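Long-range contacts in endoribonuclease ToxN (Pectobacterium atrosepticum, PDB 2XDB), which cleaves RNA within AAAU and AAAG sequences as the toxin of a type III toxin-antitoxin system, and is held in check by the ToxI RNA: residues Tyr47-Thr52 with Gly82-Lys87; Lys70-Gly75 with Leu118-Ala123; Lys9-Leu14 with Phe88-Ile93. All blocks are in the same frame, centred on the assembly; numbering follows the deposited sequence.

Interaction 1. Residues Tyr47-Thr52 with Gly82-Lys87; sequences YLAPLT and GLINLK. With nucleotides of chain B.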
loop_
_atom_site.group_PDB
_atom_site.type_symbol
_atom_site.label_atom_id
_atom_site.label_comp_id
_atom_site.label_asym_id
_atom_site.label_seq_id
_atom_site.Cartn_x
_atom_site.Cartn_y
_atom_site.Cartn_z
ATOM N N TYR A 47 -1.636 9.047 -1.711
ATOM C CA TYR A 47 -1.417 7.660 -2.082
ATOM C C TYR A 47 -1.492 6.711 -0.899
ATOM O O TYR A 47 -0.974 7.003 0.177
ATOM C CB TYR A 47 -0.051 7.517 -2.753
ATOM C CG TYR A 47 -0.078 7.837 -4.226
ATOM C CD1 TYR A 47 -0.283 6.835 -5.167
ATOM C CD2 TYR A 47 0.077 9.137 -4.675
ATOM C CE1 TYR A 47 -0.327 7.119 -6.510
ATOM C CE2 TYR A 47 0.040 9.427 -6.015
ATOM C CZ TYR A 47 -0.170 8.416 -6.927
ATOM O OH TYR A 47 -0.210 8.710 -8.268
ATOM N N LEU A 48 -2.128 5.565 -1.107
ATOM C CA LEU A 48 -2.040 4.459 -0.161
ATOM C C LEU A 48 -1.371 3.294 -0.868
ATOM O O LEU A 48 -1.522 3.132 -2.078
ATOM C CB LEU A 48 -3.427 4.020 0.315
ATOM C CG LEU A 48 -4.282 5.037 1.060
ATOM C CD1 LEU A 48 -5.563 4.368 1.569
ATOM C CD2 LEU A 48 -3.490 5.639 2.213
ATOM N N ALA A 49 -0.654 2.467 -0.111
ATOM C CA ALA A 49 0.031 1.314 -0.689
ATOM C C ALA A 49 -0.488 0.013 -0.090
ATOM O O ALA A 49 -0.776 -0.051 1.101
ATOM C CB ALA A 49 1.514 1.422 -0.454
ATOM N N PRO A 50 -0.593 -1.039 -0.912
ATOM C CA PRO A 50 -1.141 -2.288 -0.392
ATOM C C PRO A 50 -0.099 -3.050 0.402
ATOM O O PRO A 50 1.075 -3.043 0.028
ATOM C CB PRO A 50 -1.494 -3.061 -1.665
ATOM C CG PRO A 50 -0.482 -2.586 -2.659
ATOM C CD PRO A 50 -0.234 -1.139 -2.336
ATOM N N LEU A 51 -0.524 -3.684 1.492
ATOM C CA LEU A 51 0.313 -4.625 2.209
ATOM C C LEU A 51 0.046 -6.015 1.629
ATOM O O LEU A 51 -1.065 -6.297 1.178
ATOM C CB LEU A 51 -0.050 -4.625 3.684
ATOM C CG LEU A 51 0.190 -3.370 4.510
ATOM C CD1 LEU A 51 -0.512 -3.497 5.849
ATOM C CD2 LEU A 51 1.662 -3.230 4.715
ATOM N N THR A 52 1.062 -6.874 1.635
ATOM C CA THR A 52 0.919 -8.249 1.162
ATOM C C THR A 52 1.667 -9.228 2.068
ATOM O O THR A 52 2.685 -8.886 2.675
ATOM C CB THR A 52 1.388 -8.429 -0.311
ATOM O OG1 THR A 52 1.360 -9.818 -0.654
ATOM C CG2 THR A 52 2.794 -7.938 -0.496
ATOM N N GLY A 82 5.811 -9.681 5.841
ATOM C CA GLY A 82 5.354 -9.309 4.516
ATOM C C GLY A 82 5.992 -8.006 4.071
ATOM O O GLY A 82 7.065 -7.649 4.553
ATOM N N LEU A 83 5.347 -7.295 3.152
ATOM C CA LEU A 83 5.943 -6.093 2.595
ATOM C C LEU A 83 4.903 -5.132 2.092
ATOM O O LEU A 83 3.791 -5.534 1.791
ATOM C CB LEU A 83 6.923 -6.435 1.471
ATOM C CG LEU A 83 6.415 -7.076 0.181
ATOM C CD1 LEU A 83 5.677 -6.061 -0.670
ATOM C CD2 LEU A 83 7.600 -7.641 -0.583
ATOM N N ILE A 84 5.272 -3.855 2.025
ATOM C CA ILE A 84 4.425 -2.828 1.444
ATOM C C ILE A 84 4.727 -2.797 -0.047
ATOM O O ILE A 84 5.871 -2.589 -0.443
ATOM C CB ILE A 84 4.748 -1.457 2.027
ATOM C CG1 ILE A 84 4.571 -1.447 3.539
ATOM C CG2 ILE A 84 3.872 -0.397 1.405
ATOM C CD1 ILE A 84 4.967 -0.109 4.176
ATOM N N ASN A 85 3.720 -3.026 -0.881
ATOM C CA ASN A 85 3.958 -3.063 -2.318
ATOM C C ASN A 85 3.828 -1.680 -2.958
ATOM O O ASN A 85 2.837 -1.368 -3.623
ATOM C CB ASN A 85 3.034 -4.063 -2.984
ATOM C CG ASN A 85 3.782 -5.060 -3.834
ATOM O OD1 ASN A 85 4.849 -4.764 -4.371
ATOM N ND2 ASN A 85 3.224 -6.255 -3.962
ATOM N N LEU A 86 4.840 -0.849 -2.738
ATOM C CA LEU A 86 4.824 0.516 -3.228
ATOM C C LEU A 86 4.495 0.646 -4.726
ATOM O O LEU A 86 3.848 1.608 -5.135
ATOM C CB LEU A 86 6.161 1.195 -2.917
ATOM C CG LEU A 86 6.459 1.309 -1.430
ATOM C CD1 LEU A 86 7.853 1.831 -1.226
ATOM C CD2 LEU A 86 5.429 2.202 -0.735
ATOM N N LYS A 87 4.942 -0.300 -5.544
ATOM C CA LYS A 87 4.769 -0.148 -6.988
ATOM C C LYS A 87 3.321 -0.247 -7.426
ATOM O O LYS A 87 2.990 0.061 -8.563
ATOM C CB LYS A 87 5.643 -1.130 -7.773
ATOM C CG LYS A 87 5.456 -2.582 -7.462
ATOM C CD LYS A 87 6.376 -3.388 -8.374
ATOM C CE LYS A 87 6.044 -4.865 -8.400
ATOM N NZ LYS A 87 6.205 -5.449 -7.039
ATOM P P U B 3 5.492 -8.368 -10.135
ATOM O OP1 U B 3 5.189 -7.653 -8.871
ATOM O OP2 U B 3 5.589 -7.599 -11.396
ATOM O "O5'" U B 3 6.730 -9.329 -9.908
ATOM C "C5'" U B 3 6.870 -9.936 -8.632
ATOM C "C4'" U B 3 7.385 -11.346 -8.736
ATOM O "O4'" U B 3 6.331 -12.236 -9.179
ATOM C "C3'" U B 3 8.494 -11.565 -9.742
ATOM O "O3'" U B 3 9.749 -11.162 -9.233
ATOM C "C2'" U B 3 8.392 -13.059 -10.011
ATOM O "O2'" U B 3 8.968 -13.792 -8.942
ATOM C "C1'" U B 3 6.882 -13.276 -9.959
ATOM N N1 U B 3 6.242 -13.253 -11.286
ATOM C C2 U B 3 4.979 -13.801 -11.373
ATOM O O2 U B 3 4.393 -14.285 -10.417
ATOM N N3 U B 3 4.418 -13.761 -12.620
ATOM C C4 U B 3 4.984 -13.242 -13.763
ATOM O O4 U B 3 4.341 -13.285 -14.811
ATOM C C5 U B 3 6.298 -12.694 -13.591
ATOM C C6 U B 3 6.869 -12.718 -12.385
#
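The amide of N85 is the flat group here; the puckered ring of P50 crosses its side chain at a slant. The pyrrolidine carbons reach the other segment near the N85 backbone, CD of P50 lying 3.3 Å from N85 O and CG close to N85 CB. At one end of the N85 amide, ND2 nears the T52 methyl; at the other, OD1 accepts a bond from K87 NZ at 3.1 Å, the donor tilted 24° out of the carbonyl plane. A bend at the last torsion of K87 (chi4 -62°) turns NZ back toward this amide and also leaves it 3.0 Å from OP1 of U3 of chain B. The lysine's charge would partly offset that of the phosphate, and the bond to N85 probably steadies it there.

Strands 45-52 and 80-91 are antiparallel neighbours in the sheet of ToxN, whose family belongs to the SH3 clan. N85 N gives P50 O a hydrogen bond of 2.8 Å. Beyond it, T52 and L83 form a hydrogen-bonded pair, each amide bonded to the other's carbonyl, whereas L51 and I84 are a non-hydrogen-bonded pair. N85 then centres an inverse gamma turn, closed by a weak bond from L86 N to I84 O, and the chain leaves the regular pairing.

On one face of the sheet L51 and I84 run side by side, CD2 of L51 3.6 Å from CG1 of I84; the other branch of I84, CG2, sits 3.5 Å from A49 CB, and I128 of helix 125-140 covers this isoleucine. On the opposite face T52 CG2 meets L83 CD1 at 3.4 Å, while T52 OG1 is bonded to K55.

Interaction 2. Residues Lys70-Gly75 with Leu118-Ala123; sequences KLHENG and LQFIRA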
loop_
_atom_site.group_PDB
_atom_site.type_symbol
_atom_site.label_atom_id
_atom_site.label_comp_id
_atom_site.label_asym_id
_atom_site.label_seq_id
_atom_site.Cartn_x
_atom_site.Cartn_y
_atom_site.Cartn_z
ATOM N N LYS A 70 10.223 -4.078 2.693
ATOM C CA LYS A 70 10.010 -5.257 3.532
ATOM C C LYS A 70 9.677 -4.904 4.991
ATOM O O LYS A 70 10.249 -3.989 5.569
ATOM C CB LYS A 70 11.242 -6.156 3.491
ATOM C CG LYS A 70 11.227 -7.257 2.440
ATOM C CD LYS A 70 12.518 -8.070 2.510
ATOM C CE LYS A 70 12.327 -9.519 2.077
ATOM N NZ LYS A 70 13.618 -10.284 2.088
ATOM N N LEU A 71 8.752 -5.640 5.584
ATOM C CA LEU A 71 8.387 -5.446 6.984
ATOM C C LEU A 71 8.910 -6.594 7.840
ATOM O O LEU A 71 8.874 -7.748 7.426
ATOM C CB LEU A 71 6.864 -5.402 7.118
ATOM C CG LEU A 71 6.155 -4.058 6.942
ATOM C CD1 LEU A 71 7.019 -3.082 6.191
ATOM C CD2 LEU A 71 4.812 -4.228 6.258
ATOM N N HIS A 72 9.394 -6.285 9.035
ATOM C CA HIS A 72 9.649 -7.320 10.037
ATOM C C HIS A 72 9.559 -6.701 11.432
ATOM O O HIS A 72 9.527 -5.478 11.569
ATOM C CB HIS A 72 11.006 -7.981 9.818
ATOM C CG HIS A 72 12.166 -7.063 10.018
ATOM N ND1 HIS A 72 12.802 -6.432 8.972
ATOM C CD2 HIS A 72 12.809 -6.666 11.144
ATOM C CE1 HIS A 72 13.785 -5.681 9.444
ATOM N NE2 HIS A 72 13.808 -5.804 10.759
ATOM N N GLU A 73 9.493 -7.527 12.467
ATOM C CA GLU A 73 9.400 -6.998 13.823
ATOM C C GLU A 73 10.659 -6.216 14.247
ATOM O O GLU A 73 11.780 -6.674 14.021
ATOM C CB GLU A 73 9.112 -8.123 14.818
ATOM C CG GLU A 73 9.320 -7.686 16.253
ATOM C CD GLU A 73 8.912 -8.726 17.268
ATOM O OE1 GLU A 73 8.734 -9.906 16.881
ATOM O OE2 GLU A 73 8.783 -8.349 18.456
ATOM N N ASN A 74 10.473 -5.042 14.859
ATOM C CA ASN A 74 11.597 -4.253 15.394
ATOM C C ASN A 74 12.543 -5.131 16.201
ATOM O O ASN A 74 12.135 -5.779 17.176
ATOM C CB ASN A 74 11.113 -3.120 16.308
ATOM C CG ASN A 74 10.431 -1.972 15.554
ATOM O OD1 ASN A 74 10.986 -0.881 15.434
ATOM N ND2 ASN A 74 9.212 -2.204 15.089
ATOM N N GLY A 75 13.807 -5.155 15.801
ATOM C CA GLY A 75 14.799 -5.920 16.527
ATOM C C GLY A 75 14.720 -7.433 16.350
ATOM O O GLY A 75 15.581 -8.148 16.849
ATOM N N LEU A 118 2.817 -1.999 12.629
ATOM C CA LEU A 118 2.675 -0.552 12.821
ATOM C C LEU A 118 3.952 0.002 13.430
ATOM O O LEU A 118 4.475 1.030 13.000
ATOM C CB LEU A 118 1.504 -0.247 13.751
ATOM C CG LEU A 118 0.632 0.981 13.515
ATOM C CD1 LEU A 118 0.178 1.538 14.845
ATOM C CD2 LEU A 118 1.350 2.042 12.724
ATOM N N GLN A 119 4.461 -0.695 14.437
ATOM C CA GLN A 119 5.603 -0.183 15.164
ATOM C C GLN A 119 6.797 -0.123 14.242
ATOM O O GLN A 119 7.626 0.775 14.347
ATOM C CB GLN A 119 5.924 -1.044 16.378
ATOM C CG GLN A 119 6.901 -0.379 17.327
ATOM C CD GLN A 119 7.509 -1.357 18.302
ATOM O OE1 GLN A 119 6.861 -2.322 18.722
ATOM N NE2 GLN A 119 8.760 -1.116 18.672
ATOM N N PHE A 120 6.895 -1.081 13.333
ATOM C CA PHE A 120 8.017 -1.068 12.411
ATOM C C PHE A 120 7.840 0.042 11.375
ATOM O O PHE A 120 8.746 0.848 11.151
ATOM C CB PHE A 120 8.180 -2.414 11.737
ATOM C CG PHE A 120 9.361 -2.477 10.839
ATOM C CD1 PHE A 120 9.206 -2.441 9.466
ATOM C CD2 PHE A 120 10.633 -2.540 11.363
ATOM C CE1 PHE A 120 10.298 -2.484 8.637
ATOM C CE2 PHE A 120 11.726 -2.592 10.542
ATOM C CZ PHE A 120 11.559 -2.564 9.175
ATOM N N ILE A 121 6.664 0.078 10.755
ATOM C CA ILE A 121 6.315 1.137 9.819
ATOM C C ILE A 121 6.524 2.544 10.402
ATOM O O ILE A 121 7.132 3.404 9.770
ATOM C CB ILE A 121 4.858 1.011 9.382
ATOM C CG1 ILE A 121 4.660 -0.239 8.523
ATOM C CG2 ILE A 121 4.442 2.249 8.660
ATOM C CD1 ILE A 121 3.232 -0.544 8.208
ATOM N N ARG A 122 6.006 2.786 11.599
ATOM C CA ARG A 122 6.155 4.095 12.214
ATOM C C ARG A 122 7.628 4.477 12.404
ATOM O O ARG A 122 8.024 5.590 12.117
ATOM C CB ARG A 122 5.428 4.147 13.547
ATOM C CG ARG A 122 5.726 5.406 14.337
ATOM C CD ARG A 122 4.973 5.446 15.674
ATOM N NE ARG A 122 5.568 4.584 16.694
ATOM C CZ ARG A 122 4.987 3.476 17.141
ATOM N NH1 ARG A 122 5.571 2.736 18.069
ATOM N NH2 ARG A 122 3.807 3.109 16.661
ATOM N N ALA A 123 8.440 3.542 12.871
ATOM C CA ALA A 123 9.855 3.801 13.068
ATOM C C ALA A 123 10.554 4.051 11.744
ATOM O O ALA A 123 11.645 4.598 11.710
ATOM C CB ALA A 123 10.517 2.630 13.810
#
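F120, which has more surface buried here than any other residue, lays its ring obliquely against the H72 imidazole, the centroids 4.6 Å apart and the planes at 42°. CE2 of F120 stands over one face of the imidazole, toward its rim. The histidine reaches it although its CB leaves the strand on the side turned from the helix: with chi1 at 65°, CG lies between the backbone N and the carbonyl carbon, and the ring folds back to the phenylalanine.

Carbonyl-to-ring contact is the second kind. H72 O sits over a face of the F120 ring, off-centre, 3.1 Å from CG of F120, and K70 O comes obliquely to CE1 of F120 at 3.4 Å. The ring therefore lies along the backbone of the strand, put there by a side chain that leaves the helix with CG anti to the backbone N.

What joins here is the outermost strand of the antiparallel sheet, 69-73, and the C-terminal part of helix 109-123; the short segment axes approach to 7.8 Å. No hydrogen bond links the two segments, though E73 of the strand segment forms a salt bridge with K116, earlier in the same helix.

Amide contact forms a third group. The N74 and Q119 side-chain amides are stacked with planes 15° apart, CG of N74 lying 3.6 Å from NE2 of Q119. ND2 of N74 is at the edge of the F120 ring, near its plane, and a bound cobalt ion lies about 3 Å from the N74 side chain.

Purely apolar packing is lighter: CD1 of L71 touches CD1 of F120 at 4.0 Å and, more loosely, CG1 of I121 at 4.4 Å.

Interaction 3. Residues Lys9-Leu14 with Phe88-Ile93; sequences KYIEYL and FMIPII. With nucleotides of chain B.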
loop_
_atom_site.group_PDB
_atom_site.type_symbol
_atom_site.label_atom_id
_atom_site.label_comp_id
_atom_site.label_asym_id
_atom_site.label_seq_id
_atom_site.Cartn_x
_atom_site.Cartn_y
_atom_site.Cartn_z
ATOM N N LYS A 9 -15.859 -0.711 -5.180
ATOM C CA LYS A 9 -16.360 0.069 -6.300
ATOM C C LYS A 9 -15.242 0.954 -6.845
ATOM O O LYS A 9 -15.004 0.989 -8.051
ATOM C CB LYS A 9 -17.580 0.895 -5.876
ATOM C CG LYS A 9 -18.474 0.177 -4.865
ATOM C CD LYS A 9 -17.804 0.124 -3.474
ATOM C CE LYS A 9 -18.294 -1.046 -2.610
ATOM N NZ LYS A 9 -17.704 -1.005 -1.239
ATOM N N TYR A 10 -14.542 1.636 -5.941
ATOM C CA TYR A 10 -13.406 2.473 -6.300
ATOM C C TYR A 10 -12.263 1.667 -6.924
ATOM O O TYR A 10 -11.722 2.047 -7.960
ATOM C CB TYR A 10 -12.898 3.243 -5.080
ATOM C CG TYR A 10 -11.860 4.282 -5.423
ATOM C CD1 TYR A 10 -12.205 5.428 -6.116
ATOM C CD2 TYR A 10 -10.535 4.117 -5.056
ATOM C CE1 TYR A 10 -11.260 6.379 -6.433
ATOM C CE2 TYR A 10 -9.583 5.068 -5.362
ATOM C CZ TYR A 10 -9.947 6.189 -6.055
ATOM O OH TYR A 10 -9.004 7.137 -6.371
ATOM N N ILE A 11 -11.888 0.557 -6.300
ATOM C CA ILE A 11 -10.855 -0.294 -6.874
ATOM C C ILE A 11 -11.259 -0.757 -8.279
ATOM O O ILE A 11 -10.453 -0.729 -9.216
ATOM C CB ILE A 11 -10.596 -1.526 -6.018
ATOM C CG1 ILE A 11 -9.942 -1.140 -4.695
ATOM C CG2 ILE A 11 -9.698 -2.493 -6.763
ATOM C CD1 ILE A 11 -8.513 -0.693 -4.822
ATOM N N GLU A 12 -12.508 -1.185 -8.431
ATOM C CA GLU A 12 -12.964 -1.654 -9.729
ATOM C C GLU A 12 -12.872 -0.521 -10.745
ATOM O O GLU A 12 -12.495 -0.727 -11.897
ATOM C CB GLU A 12 -14.389 -2.217 -9.658
ATOM C CG GLU A 12 -14.566 -3.402 -8.699
ATOM C CD GLU A 12 -13.627 -4.575 -8.992
ATOM O OE1 GLU A 12 -13.180 -5.235 -8.026
ATOM O OE2 GLU A 12 -13.339 -4.839 -10.183
ATOM N N TYR A 13 -13.203 0.687 -10.321
ATOM C CA TYR A 13 -13.163 1.807 -11.248
ATOM C C TYR A 13 -11.724 2.046 -11.717
ATOM O O TYR A 13 -11.447 2.001 -12.912
ATOM C CB TYR A 13 -13.811 3.044 -10.628
ATOM C CG TYR A 13 -13.566 4.324 -11.376
ATOM C CD1 TYR A 13 -14.142 4.544 -12.615
ATOM C CD2 TYR A 13 -12.766 5.326 -10.831
ATOM C CE1 TYR A 13 -13.927 5.722 -13.302
ATOM C CE2 TYR A 13 -12.543 6.501 -11.505
ATOM C CZ TYR A 13 -13.129 6.691 -12.743
ATOM O OH TYR A 13 -12.912 7.862 -13.422
ATOM N N LEU A 14 -10.798 2.246 -10.786
ATOM C CA LEU A 14 -9.397 2.398 -11.180
ATOM C C LEU A 14 -8.913 1.189 -12.015
ATOM O O LEU A 14 -8.150 1.350 -12.973
ATOM C CB LEU A 14 -8.488 2.624 -9.963
ATOM C CG LEU A 14 -8.775 3.791 -9.014
ATOM C CD1 LEU A 14 -7.786 3.789 -7.838
ATOM C CD2 LEU A 14 -8.734 5.135 -9.743
ATOM N N PHE A 88 2.452 -0.666 -6.515
ATOM C CA PHE A 88 1.023 -0.664 -6.797
ATOM C C PHE A 88 0.238 0.249 -5.879
ATOM O O PHE A 88 -0.930 0.002 -5.635
ATOM C CB PHE A 88 0.452 -2.067 -6.704
ATOM C CG PHE A 88 1.158 -3.045 -7.565
ATOM C CD1 PHE A 88 1.634 -4.233 -7.042
ATOM C CD2 PHE A 88 1.372 -2.769 -8.900
ATOM C CE1 PHE A 88 2.300 -5.134 -7.843
ATOM C CE2 PHE A 88 2.039 -3.673 -9.708
ATOM C CZ PHE A 88 2.507 -4.852 -9.175
ATOM N N MET A 89 0.874 1.292 -5.362
ATOM C CA MET A 89 0.153 2.312 -4.611
ATOM C C MET A 89 -0.790 3.062 -5.551
ATOM O O MET A 89 -0.576 3.076 -6.766
ATOM C CB MET A 89 1.127 3.291 -3.976
ATOM C CG MET A 89 1.921 4.091 -4.984
ATOM S SD MET A 89 3.086 5.180 -4.161
ATOM C CE MET A 89 3.796 6.010 -5.580
ATOM N N ILE A 90 -1.826 3.683 -4.990
ATOM C CA ILE A 90 -2.854 4.322 -5.805
ATOM C C ILE A 90 -3.355 5.629 -5.201
ATOM O O ILE A 90 -3.386 5.791 -3.985
ATOM C CB ILE A 90 -4.043 3.380 -6.010
ATOM C CG1 ILE A 90 -4.671 2.985 -4.672
ATOM C CG2 ILE A 90 -3.619 2.124 -6.757
ATOM C CD1 ILE A 90 -5.857 2.047 -4.854
ATOM N N PRO A 91 -3.724 6.589 -6.052
ATOM C CA PRO A 91 -4.257 7.819 -5.471
ATOM C C PRO A 91 -5.648 7.500 -4.947
ATOM O O PRO A 91 -6.313 6.656 -5.539
ATOM C CB PRO A 91 -4.341 8.752 -6.667
ATOM C CG PRO A 91 -4.534 7.836 -7.840
ATOM C CD PRO A 91 -3.792 6.579 -7.522
ATOM N N ILE A 92 -6.071 8.117 -3.850
ATOM C CA ILE A 92 -7.377 7.796 -3.283
ATOM C C ILE A 92 -8.264 9.016 -3.100
ATOM O O ILE A 92 -7.794 10.145 -3.047
ATOM C CB ILE A 92 -7.261 7.075 -1.929
ATOM C CG1 ILE A 92 -6.526 7.950 -0.911
ATOM C CG2 ILE A 92 -6.547 5.756 -2.098
ATOM C CD1 ILE A 92 -7.447 8.777 -0.049
ATOM N N ILE A 93 -9.557 8.755 -3.020
ATOM C CA ILE A 93 -10.568 9.732 -2.656
ATOM C C ILE A 93 -10.953 9.433 -1.205
ATOM O O ILE A 93 -11.211 8.279 -0.858
ATOM C CB ILE A 93 -11.803 9.524 -3.533
ATOM C CG1 ILE A 93 -11.477 9.820 -4.985
ATOM C CG2 ILE A 93 -12.941 10.388 -3.084
ATOM C CD1 ILE A 93 -12.613 9.462 -5.916
ATOM P P U B 2 2.324 -11.291 -6.072
ATOM O OP1 U B 2 3.469 -12.220 -6.084
ATOM O OP2 U B 2 2.215 -10.276 -4.997
ATOM O "O5'" U B 2 2.245 -10.598 -7.491
ATOM C "C5'" U B 2 2.342 -11.334 -8.698
ATOM C "C4'" U B 2 2.162 -10.421 -9.881
ATOM O "O4'" U B 2 0.804 -9.909 -9.925
ATOM C "C3'" U B 2 3.028 -9.176 -9.868
ATOM O "O3'" U B 2 4.332 -9.439 -10.338
ATOM C "C2'" U B 2 2.254 -8.230 -10.763
ATOM O "O2'" U B 2 2.465 -8.597 -12.114
ATOM C "C1'" U B 2 0.812 -8.579 -10.405
ATOM N N1 U B 2 0.198 -7.716 -9.369
ATOM C C2 U B 2 -0.356 -6.519 -9.755
ATOM O O2 U B 2 -0.335 -6.139 -10.903
ATOM N N3 U B 2 -0.921 -5.778 -8.752
ATOM C C4 U B 2 -1.001 -6.112 -7.417
ATOM O O4 U B 2 -1.550 -5.351 -6.619
ATOM C C5 U B 2 -0.413 -7.371 -7.098
ATOM C C6 U B 2 0.147 -8.110 -8.059
#
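Y10 reaches from its helix to the backbone of P91, and it has more surface buried by the contact than any other residue. Its hydroxyl gives a hydrogen bond to the carbonyl, OH of Y10 to O of P91 being 2.9 Å. The acceptor lies at the edge of the ring, in its plane, yet the hydroxyl stands well above the carbonyl plane (41° out of it), away from the lone pairs. With CG anti to the backbone N (chi1 -171°), the ring extends toward 88-93, and F160 meets it edge-to-face.

The I93 side chain crosses that of Y10 obliquely, its CD1 3.4 Å from CE1 of Y10.

I90 supplies the other apolar part. Its CD1 receives two helix methyls, CD1 of I11 at 3.8 Å and CD1 of L14 at 4.0 Å, the I11 chain crossing it at about a right angle. I6 and L153 also pack on I90.

At the beginning of 88-93, the F88 ring has the U2 base of chain B over one face, N3 3.3 Å above its centre. This is helix-on-sheet packing: helix 8-17 covers the late part of strand 80-91, and F88, just before the part it covers, meets the RNA base.

How the interactions relate
All three contacts involve one six-stranded antiparallel sheet. Interaction 1 lies near the middle of the chain, its centre about 14 Å from that of interaction 2 and about 13 Å from that of interaction 3; the centres of the last two are about 26 Å apart, on opposite sides of the chain's centre. Strand 80-91 serves interactions 1 and 3, and strand 69-73, its neighbour, carries interaction 2. Probable hydrogen bonds join interaction 1 to each of the others, G82 O with L71 N and L48 O with I90 N. Along the chain, interaction 1 is nested within the loop closed by interaction 3, whereas interaction 2 alternates with both. The sheet thus links helices 8-17 and 109-123 at distant places, while K87 and F88, consecutive residues, face successive nucleotides of the RNA.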